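Local coordinates for protein putative N-acetylmuramoyl-L-alanine amidase,autolysin cwp6 (Peptoclostridium difficile, PDB 5J72) that probably hydrolyses the amide bond between N-acetylmuramic acid and L-alanine in peptidoglycan, as a zinc-dependent cell-wall autolysin carrying cell-wall-binding CWB2 modules, at residues Lys452-Pro458 with Ile497-Arg503; Thr554-Ala559 with Tyr597-Leu601. All blocks are in the same frame, centred on the assembly; numbering follows the deposited sequence.

Overall arrangement
Both contacts belong to the zinc amidase part of the chain and reach the same mixed six-stranded sheet. Following the chain, strand 453-458 comes first; helix 477-494 then leads back to the neighbouring strand 498-501, and contact 1 closes that loop by parallel pairing at the outer side of the sheet. After strands 525-532 and 541-544 the chain enters helix 554-569, and contact 2 closes a second loop when strand 599-606 packs against the helix start. The loops are in series, neither nested nor crossed. Strand 525-532 lies between strands 453-458 and 599-606, consistent with contact centres about 14 Å apart and nearest atoms about 6 Å apart.

Contact 1 (Lys452-Pro458 with Ile497-Arg503); sequences KTVVIDP and INVVMTR
The R503 guanidinium has P458 CB over one face, 3.9 Å from NH2, and its NE donates to P458 O at 3.1 Å. That bond is off-axis: NE stands above the carbonyl plane, and the oxygen is tilted out of the guanidinium plane. NH2 goes on to G459 O and K478 O and NH1 to T505 O, which together fix the group's rotation. The D457 carboxylate receives T502 OG1 on the anti lone pair of OD1, at 2.7 Å; T502 chi1 of 54° sets OG1 between backbone N and carbonyl carbon, facing D457. R514 forms a salt bridge with OD1 and S528 a hydrogen bond with OD2, so both buried oxygens are satisfied.

Leading up to these groups, the two strands run parallel, 25° apart in direction. Five backbone bonds link them, from N498 N to K452 O (2.8 Å) through to T502 N to I456 O (2.9 Å). T453, V455, N498 and V500 occupy one face; V454, I456, V499 and M501 occupy the other, covered by helices 477-494 and 619-637. Here I456 CG1 presses on V499 CG1 at 3.5 Å, tighter than usual carbon contact, and V454 CG2 meets CG2 of I497, the loop residue just before strand 498-501, at 3.7 Å. Two parallel strands joined through helix 477-494 form a beta-alpha-beta crossover of the amidase_3 fold, whose strand 453-458 leads to the zinc ligand H460.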
ATOM      1  N   LYS A 452      15.458 -19.740 -11.722  1.00 59.65           N
ATOM      2  CA  LYS A 452      15.147 -19.504 -13.125  1.00 47.69           C
ATOM      3  C   LYS A 452      14.805 -18.014 -13.366  1.00 41.90           C
ATOM      4  O   LYS A 452      14.257 -17.357 -12.462  1.00 39.37           O
ATOM      5  CB  LYS A 452      13.972 -20.409 -13.516  1.00 42.40           C
ATOM      6  CG  LYS A 452      14.286 -21.900 -13.281  1.00 48.42           C
ATOM      7  CD  LYS A 452      15.541 -22.362 -14.070  1.00 50.65           C
ATOM      8  CE  LYS A 452      15.969 -23.777 -13.671  1.00 54.41           C
ATOM      9  NZ  LYS A 452      16.731 -24.420 -14.778  1.00 60.69           N
ATOM     10  N   THR A 453      15.151 -17.484 -14.558  1.00 35.90           N
ATOM     11  CA  THR A 453      14.865 -16.109 -14.941  1.00 34.91           C
ATOM     12  C   THR A 453      14.066 -16.059 -16.244  1.00 33.94           C
ATOM     13  O   THR A 453      14.416 -16.731 -17.206  1.00 31.28           O
ATOM     14  CB  THR A 453      16.141 -15.347 -15.132  1.00 38.40           C
ATOM     15  OG1 THR A 453      16.806 -15.322 -13.864  1.00 40.78           O
ATOM     16  CG2 THR A 453      15.900 -13.904 -15.622  1.00 37.73           C
ATOM     17  N   VAL A 454      12.995 -15.270 -16.274  1.00 28.66           N
ATOM     18  CA  VAL A 454      12.157 -15.158 -17.477  1.00 25.07           C
ATOM     19  C   VAL A 454      12.045 -13.662 -17.792  1.00 26.35           C
ATOM     20  O   VAL A 454      11.986 -12.844 -16.878  1.00 25.32           O
ATOM     21  CB  VAL A 454      10.751 -15.732 -17.188  1.00 25.89           C
ATOM     22  CG1 VAL A 454       9.800 -15.444 -18.327  1.00 26.07           C
ATOM     23  CG2 VAL A 454      10.828 -17.247 -16.976  1.00 26.02           C
ATOM     24  N   VAL A 455      12.020 -13.321 -19.065  1.00 22.70           N
ATOM     25  CA  VAL A 455      11.786 -11.945 -19.461  1.00 19.77           C
ATOM     26  C   VAL A 455      10.388 -11.974 -20.028  1.00 21.52           C
ATOM     27  O   VAL A 455      10.050 -12.816 -20.867  1.00 21.37           O
ATOM     28  CB  VAL A 455      12.804 -11.431 -20.460  1.00 21.10           C
ATOM     29  CG1 VAL A 455      12.339 -10.083 -21.076  1.00 21.47           C
ATOM     30  CG2 VAL A 455      14.174 -11.245 -19.793  1.00 17.89           C
ATOM     31  N   ILE A 456       9.508 -11.050 -19.531  1.00 21.39           N
ATOM     32  CA  ILE A 456       8.138 -10.940 -20.015  1.00 18.44           C
ATOM     33  C   ILE A 456       8.067  -9.610 -20.813  1.00 19.45           C
ATOM     34  O   ILE A 456       8.479  -8.577 -20.302  1.00 19.44           O
ATOM     35  CB  ILE A 456       7.160 -10.886 -18.808  1.00 19.84           C
ATOM     36  CG1 ILE A 456       7.183 -12.254 -18.015  1.00 17.93           C
ATOM     37  CG2 ILE A 456       5.760 -10.595 -19.291  1.00 21.03           C
ATOM     38  CD1 ILE A 456       6.687 -13.436 -18.950  1.00 20.19           C
ATOM     39  N   ASP A 457       7.532  -9.667 -22.039  1.00 18.79           N
ATOM     40  CA  ASP A 457       7.471  -8.467 -22.883  1.00 17.90           C
ATOM     41  C   ASP A 457       6.050  -8.154 -23.354  1.00 19.88           C
ATOM     42  O   ASP A 457       5.521  -8.784 -24.277  1.00 19.69           O
ATOM     43  CB  ASP A 457       8.414  -8.728 -24.111  1.00 19.11           C
ATOM     44  CG  ASP A 457       8.323  -7.643 -25.179  1.00 23.59           C
ATOM     45  OD1 ASP A 457       8.387  -6.457 -24.814  1.00 23.58           O
ATOM     46  OD2 ASP A 457       8.174  -8.005 -26.396  1.00 22.97           O
ATOM     47  N   PRO A 458       5.373  -7.200 -22.731  1.00 19.41           N
ATOM     48  CA  PRO A 458       3.998  -6.773 -23.119  1.00 20.10           C
ATOM     49  C   PRO A 458       4.151  -5.999 -24.464  1.00 19.06           C
ATOM     50  O   PRO A 458       4.810  -4.957 -24.455  1.00 20.83           O
ATOM     51  CB  PRO A 458       3.551  -5.882 -21.957  1.00 19.89           C
ATOM     52  CG  PRO A 458       4.664  -5.915 -20.927  1.00 22.49           C
ATOM     53  CD  PRO A 458       5.898  -6.424 -21.590  1.00 21.26           C
ATOM     54  N   ILE A 497      10.246 -17.725  -9.443  1.00 30.79           N
ATOM     55  CA  ILE A 497      10.984 -17.512 -10.691  1.00 27.15           C
ATOM     56  C   ILE A 497      11.287 -16.008 -10.816  1.00 28.09           C
ATOM     57  O   ILE A 497      10.405 -15.217 -10.542  1.00 29.72           O
ATOM     58  CB  ILE A 497      10.096 -18.071 -11.883  1.00 27.63           C
ATOM     59  CG1 ILE A 497      10.061 -19.638 -11.811  1.00 28.23           C
ATOM     60  CG2 ILE A 497      10.674 -17.614 -13.257  1.00 26.89           C
ATOM     61  CD1 ILE A 497       8.814 -20.342 -12.428  1.00 28.14           C
ATOM     62  N   ASN A 498      12.476 -15.628 -11.165  1.00 26.70           N
ATOM     63  CA  ASN A 498      12.839 -14.235 -11.329  1.00 29.93           C
ATOM     64  C   ASN A 498      12.267 -13.721 -12.622  1.00 32.85           C
ATOM     65  O   ASN A 498      12.424 -14.392 -13.634  1.00 29.62           O
ATOM     66  CB  ASN A 498      14.343 -14.090 -11.398  1.00 38.05           C
ATOM     67  CG  ASN A 498      14.984 -14.673 -10.174  1.00 52.90           C
ATOM     68  OD1 ASN A 498      15.989 -15.386 -10.290  1.00 58.10           O
ATOM     69  ND2 ASN A 498      14.405 -14.473  -8.985  1.00 55.22           N
ATOM     70  N   VAL A 499      11.645 -12.531 -12.607  1.00 30.55           N
ATOM     71  CA  VAL A 499      11.051 -11.997 -13.815  1.00 28.55           C
ATOM     72  C   VAL A 499      11.505 -10.635 -14.064  1.00 28.76           C
ATOM     73  O   VAL A 499      11.486  -9.817 -13.144  1.00 27.95           O
ATOM     74  CB  VAL A 499       9.510 -11.990 -13.721  1.00 26.42           C
ATOM     75  CG1 VAL A 499       8.890 -11.516 -15.050  1.00 26.91           C
ATOM     76  CG2 VAL A 499       9.002 -13.373 -13.393  1.00 24.88           C
ATOM     77  N   VAL A 500      11.941 -10.353 -15.289  1.00 26.64           N
ATOM     78  CA  VAL A 500      12.266  -8.974 -15.645  1.00 25.57           C
ATOM     79  C   VAL A 500      11.216  -8.574 -16.696  1.00 25.63           C
ATOM     80  O   VAL A 500      11.078  -9.286 -17.699  1.00 23.99           O
ATOM     81  CB  VAL A 500      13.685  -8.809 -16.280  1.00 27.91           C
ATOM     82  CG1 VAL A 500      13.872  -7.380 -16.745  1.00 31.34           C
ATOM     83  CG2 VAL A 500      14.809  -9.186 -15.279  1.00 30.21           C
ATOM     84  N   MET A 501      10.502  -7.469 -16.521  1.00 21.42           N
ATOM     85  CA  MET A 501       9.536  -7.080 -17.546  1.00 20.45           C
ATOM     86  C   MET A 501      10.200  -6.067 -18.478  1.00 22.48           C
ATOM     87  O   MET A 501      10.903  -5.191 -17.995  1.00 22.89           O
ATOM     88  CB  MET A 501       8.309  -6.393 -16.902  1.00 20.34           C
ATOM     89  CG  MET A 501       7.502  -7.332 -15.946  1.00 19.92           C
ATOM     90  SD  MET A 501       5.949  -6.622 -15.451  1.00 25.78           S
ATOM     91  CE  MET A 501       5.038  -6.694 -17.048  1.00 21.86           C
ATOM     92  N   THR A 502       9.988  -6.133 -19.778  1.00 22.73           N
ATOM     93  CA  THR A 502      10.620  -5.125 -20.643  1.00 22.37           C
ATOM     94  C   THR A 502      10.038  -3.733 -20.303  1.00 19.84           C
ATOM     95  O   THR A 502      10.752  -2.749 -20.352  1.00 22.30           O
ATOM     96  CB  THR A 502      10.398  -5.464 -22.142  1.00 19.69           C
ATOM     97  OG1 THR A 502       9.006  -5.630 -22.362  1.00 18.10           O
ATOM     98  CG2 THR A 502      11.131  -6.732 -22.578  1.00 20.83           C
ATOM     99  N   ARG A 503       8.756  -3.670 -19.958  1.00 21.96           N
ATOM    100  CA  ARG A 503       8.120  -2.446 -19.494  1.00 23.22           C
ATOM    101  C   ARG A 503       7.043  -2.844 -18.483  1.00 25.43           C
ATOM    102  O   ARG A 503       6.425  -3.932 -18.623  1.00 24.65           O
ATOM    103  CB  ARG A 503       7.491  -1.645 -20.656  1.00 23.21           C
ATOM    104  CG  ARG A 503       6.296  -2.357 -21.331  1.00 25.30           C
ATOM    105  CD  ARG A 503       5.631  -1.456 -22.425  1.00 23.00           C
ATOM    106  NE  ARG A 503       4.535  -2.162 -23.129  1.00 22.40           N
ATOM    107  CZ  ARG A 503       3.257  -1.922 -22.887  1.00 19.62           C
ATOM    108  NH1 ARG A 503       2.878  -1.043 -21.978  1.00 22.94           N
ATOM    109  NH2 ARG A 503       2.326  -2.572 -23.598  1.00 20.41           N
TER

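Contact 2 (Thr554-Ala559 with Tyr597-Leu601)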
ATOM      1  N   THR A 554      13.556 -25.900 -27.107  1.00 36.50           N
ATOM      2  CA  THR A 554      12.986 -25.136 -25.996  1.00 37.51           C
ATOM      3  C   THR A 554      11.805 -24.271 -26.420  1.00 33.17           C
ATOM      4  O   THR A 554      10.800 -24.305 -25.733  1.00 29.67           O
ATOM      5  CB  THR A 554      14.080 -24.260 -25.354  1.00 41.90           C
ATOM      6  OG1 THR A 554      15.173 -25.111 -24.971  1.00 43.97           O
ATOM      7  CG2 THR A 554      13.579 -23.510 -24.091  1.00 42.38           C
ATOM      8  N   THR A 555      11.877 -23.529 -27.555  1.00 30.41           N
ATOM      9  CA  THR A 555      10.750 -22.638 -27.884  1.00 29.42           C
ATOM     10  C   THR A 555       9.569 -23.376 -28.371  1.00 26.62           C
ATOM     11  O   THR A 555       8.438 -22.926 -28.229  1.00 25.02           O
ATOM     12  CB  THR A 555      11.181 -21.500 -28.875  1.00 27.10           C
ATOM     13  OG1 THR A 555      11.375 -22.035 -30.190  1.00 28.94           O
ATOM     14  CG2 THR A 555      12.464 -20.854 -28.437  1.00 28.16           C
ATOM     15  N   LYS A 556       9.775 -24.539 -28.975  1.00 30.72           N
ATOM     16  CA  LYS A 556       8.600 -25.326 -29.382  1.00 31.34           C
ATOM     17  C   LYS A 556       7.894 -25.917 -28.099  1.00 26.92           C
ATOM     18  O   LYS A 556       6.678 -25.974 -28.039  1.00 27.08           O
ATOM     19  CB  LYS A 556       9.057 -26.512 -30.303  1.00 33.37           C
ATOM     20  CG  LYS A 556       7.849 -27.187 -30.917  1.00 35.24           C
ATOM     21  CD  LYS A 556       8.286 -28.384 -31.813  1.00 44.34           C
ATOM     22  CE  LYS A 556       7.111 -28.795 -32.707  1.00 49.05           C
ATOM     23  NZ  LYS A 556       7.561 -29.797 -33.711  1.00 49.98           N
ATOM     24  N   THR A 557       8.683 -26.388 -27.128  1.00 30.08           N
ATOM     25  CA  THR A 557       8.105 -26.932 -25.894  1.00 29.59           C
ATOM     26  C   THR A 557       7.371 -25.786 -25.154  1.00 29.47           C
ATOM     27  O   THR A 557       6.238 -25.966 -24.681  1.00 31.22           O
ATOM     28  CB  THR A 557       9.211 -27.500 -25.020  1.00 34.84           C
ATOM     29  OG1 THR A 557       9.844 -28.585 -25.744  1.00 34.50           O
ATOM     30  CG2 THR A 557       8.681 -28.017 -23.691  1.00 32.41           C
ATOM     31  N   ALA A 558       8.027 -24.630 -25.080  1.00 29.84           N
ATOM     32  CA  ALA A 558       7.442 -23.445 -24.405  1.00 28.01           C
ATOM     33  C   ALA A 558       6.133 -23.109 -25.062  1.00 24.39           C
ATOM     34  O   ALA A 558       5.123 -22.965 -24.390  1.00 27.87           O
ATOM     35  CB  ALA A 558       8.415 -22.264 -24.519  1.00 29.42           C
ATOM     36  N   ALA A 559       6.079 -23.028 -26.404  1.00 26.22           N
ATOM     37  CA  ALA A 559       4.819 -22.639 -27.050  1.00 23.24           C
ATOM     38  C   ALA A 559       3.711 -23.671 -26.849  1.00 27.75           C
ATOM     39  O   ALA A 559       2.534 -23.319 -26.706  1.00 25.63           O
ATOM     40  CB  ALA A 559       5.069 -22.411 -28.580  1.00 26.55           C
ATOM     41  N   TYR A 597      18.454 -16.000 -26.808  1.00 34.07           N
ATOM     42  CA  TYR A 597      17.874 -16.911 -25.830  1.00 29.58           C
ATOM     43  C   TYR A 597      16.556 -17.411 -26.310  1.00 28.25           C
ATOM     44  O   TYR A 597      15.978 -16.839 -27.245  1.00 29.27           O
ATOM     45  CB  TYR A 597      17.792 -16.205 -24.450  1.00 30.42           C
ATOM     46  CG  TYR A 597      19.203 -15.884 -24.041  1.00 32.31           C
ATOM     47  CD1 TYR A 597      19.995 -16.839 -23.411  1.00 37.48           C
ATOM     48  CD2 TYR A 597      19.797 -14.698 -24.416  1.00 35.00           C
ATOM     49  CE1 TYR A 597      21.347 -16.621 -23.188  1.00 43.49           C
ATOM     50  CE2 TYR A 597      21.155 -14.467 -24.199  1.00 43.63           C
ATOM     51  CZ  TYR A 597      21.924 -15.435 -23.583  1.00 48.81           C
ATOM     52  OH  TYR A 597      23.264 -15.216 -23.361  1.00 53.42           O
ATOM     53  N   PRO A 598      16.042 -18.497 -25.731  1.00 28.63           N
ATOM     54  CA  PRO A 598      14.748 -19.034 -26.174  1.00 28.66           C
ATOM     55  C   PRO A 598      13.638 -17.932 -26.070  1.00 30.24           C
ATOM     56  O   PRO A 598      13.513 -17.289 -25.039  1.00 29.36           O
ATOM     57  CB  PRO A 598      14.505 -20.210 -25.213  1.00 29.00           C
ATOM     58  CG  PRO A 598      15.775 -20.486 -24.604  1.00 28.14           C
ATOM     59  CD  PRO A 598      16.491 -19.158 -24.502  1.00 30.28           C
ATOM     60  N   ALA A 599      12.836 -17.785 -27.126  1.00 29.33           N
ATOM     61  CA  ALA A 599      11.839 -16.727 -27.224  1.00 29.68           C
ATOM     62  C   ALA A 599      10.646 -17.150 -27.974  1.00 27.50           C
ATOM     63  O   ALA A 599      10.776 -17.886 -28.944  1.00 26.99           O
ATOM     64  CB  ALA A 599      12.463 -15.518 -27.948  1.00 26.62           C
ATOM     65  N   ILE A 600       9.460 -16.725 -27.550  1.00 24.53           N
ATOM     66  CA  ILE A 600       8.217 -17.030 -28.229  1.00 20.66           C
ATOM     67  C   ILE A 600       7.372 -15.793 -28.188  1.00 23.59           C
ATOM     68  O   ILE A 600       7.642 -14.864 -27.395  1.00 22.90           O
ATOM     69  CB  ILE A 600       7.391 -18.149 -27.575  1.00 24.85           C
ATOM     70  CG1 ILE A 600       7.146 -17.772 -26.064  1.00 28.14           C
ATOM     71  CG2 ILE A 600       8.175 -19.522 -27.665  1.00 22.94           C
ATOM     72  CD1 ILE A 600       6.151 -18.677 -25.421  1.00 28.91           C
ATOM     73  N   LEU A 601       6.329 -15.777 -28.998  1.00 22.75           N
ATOM     74  CA  LEU A 601       5.408 -14.676 -29.014  1.00 22.83           C
ATOM     75  C   LEU A 601       4.022 -15.227 -28.975  1.00 24.12           C
ATOM     76  O   LEU A 601       3.574 -15.938 -29.873  1.00 24.72           O
ATOM     77  CB  LEU A 601       5.595 -13.745 -30.218  1.00 23.99           C
ATOM     78  CG  LEU A 601       4.709 -12.488 -30.273  1.00 24.04           C
ATOM     79  CD1 LEU A 601       5.459 -11.397 -31.011  1.00 25.69           C
ATOM     80  CD2 LEU A 601       3.374 -12.700 -30.944  1.00 26.00           C
TER
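T555 and I600 bring the first turns of helix 554-569 onto strand 599-606, a helix-on-sheet packing within the amidase_3 alpha/beta fold. The short axes pass 8.0 Å apart at 38°, and the two segments touch through van der Waals contacts.

The apolar contacts fall into two groups. At the helix start, T554 CG2 lies 3.6 Å from P598 CB, touching the proline ring at its CB-CG side, while T555 CG2 comes within 3.9 Å of the same CB. One turn on, the CG2 branch of I600 faces T555, A558 and A559: it is 4.2 Å from A558 CB and 4.3 Å from A559 CB. With chi1 at 55°, I600 holds CG1 between its backbone N and carbonyl carbon, and the same torsion puts CG2 anti to the carbonyl carbon, on the helix side. I543 of strand 541-544 and Y545 of the loop after it also touch I600, and L525 of strand 525-532 touches A558 and P598.

Polar partners lie beyond the pair. T555 OG1 is bonded to D549 OD2 and K546 N; the hydroxyl is held by the loop, and CG2 is the branch turned to P598 and A599.

Methyl groups also sit against backbone polar atoms. T555 CG2 rests 3.4 Å from A599 N, and with T555 CB it lies against A599 O, which is buried here with no polar partner in the model. I600 CG2 lies 3.5 Å from T555 O, the carbonyl oxygen that accepts the helical bond from A559 N at 3.0 Å.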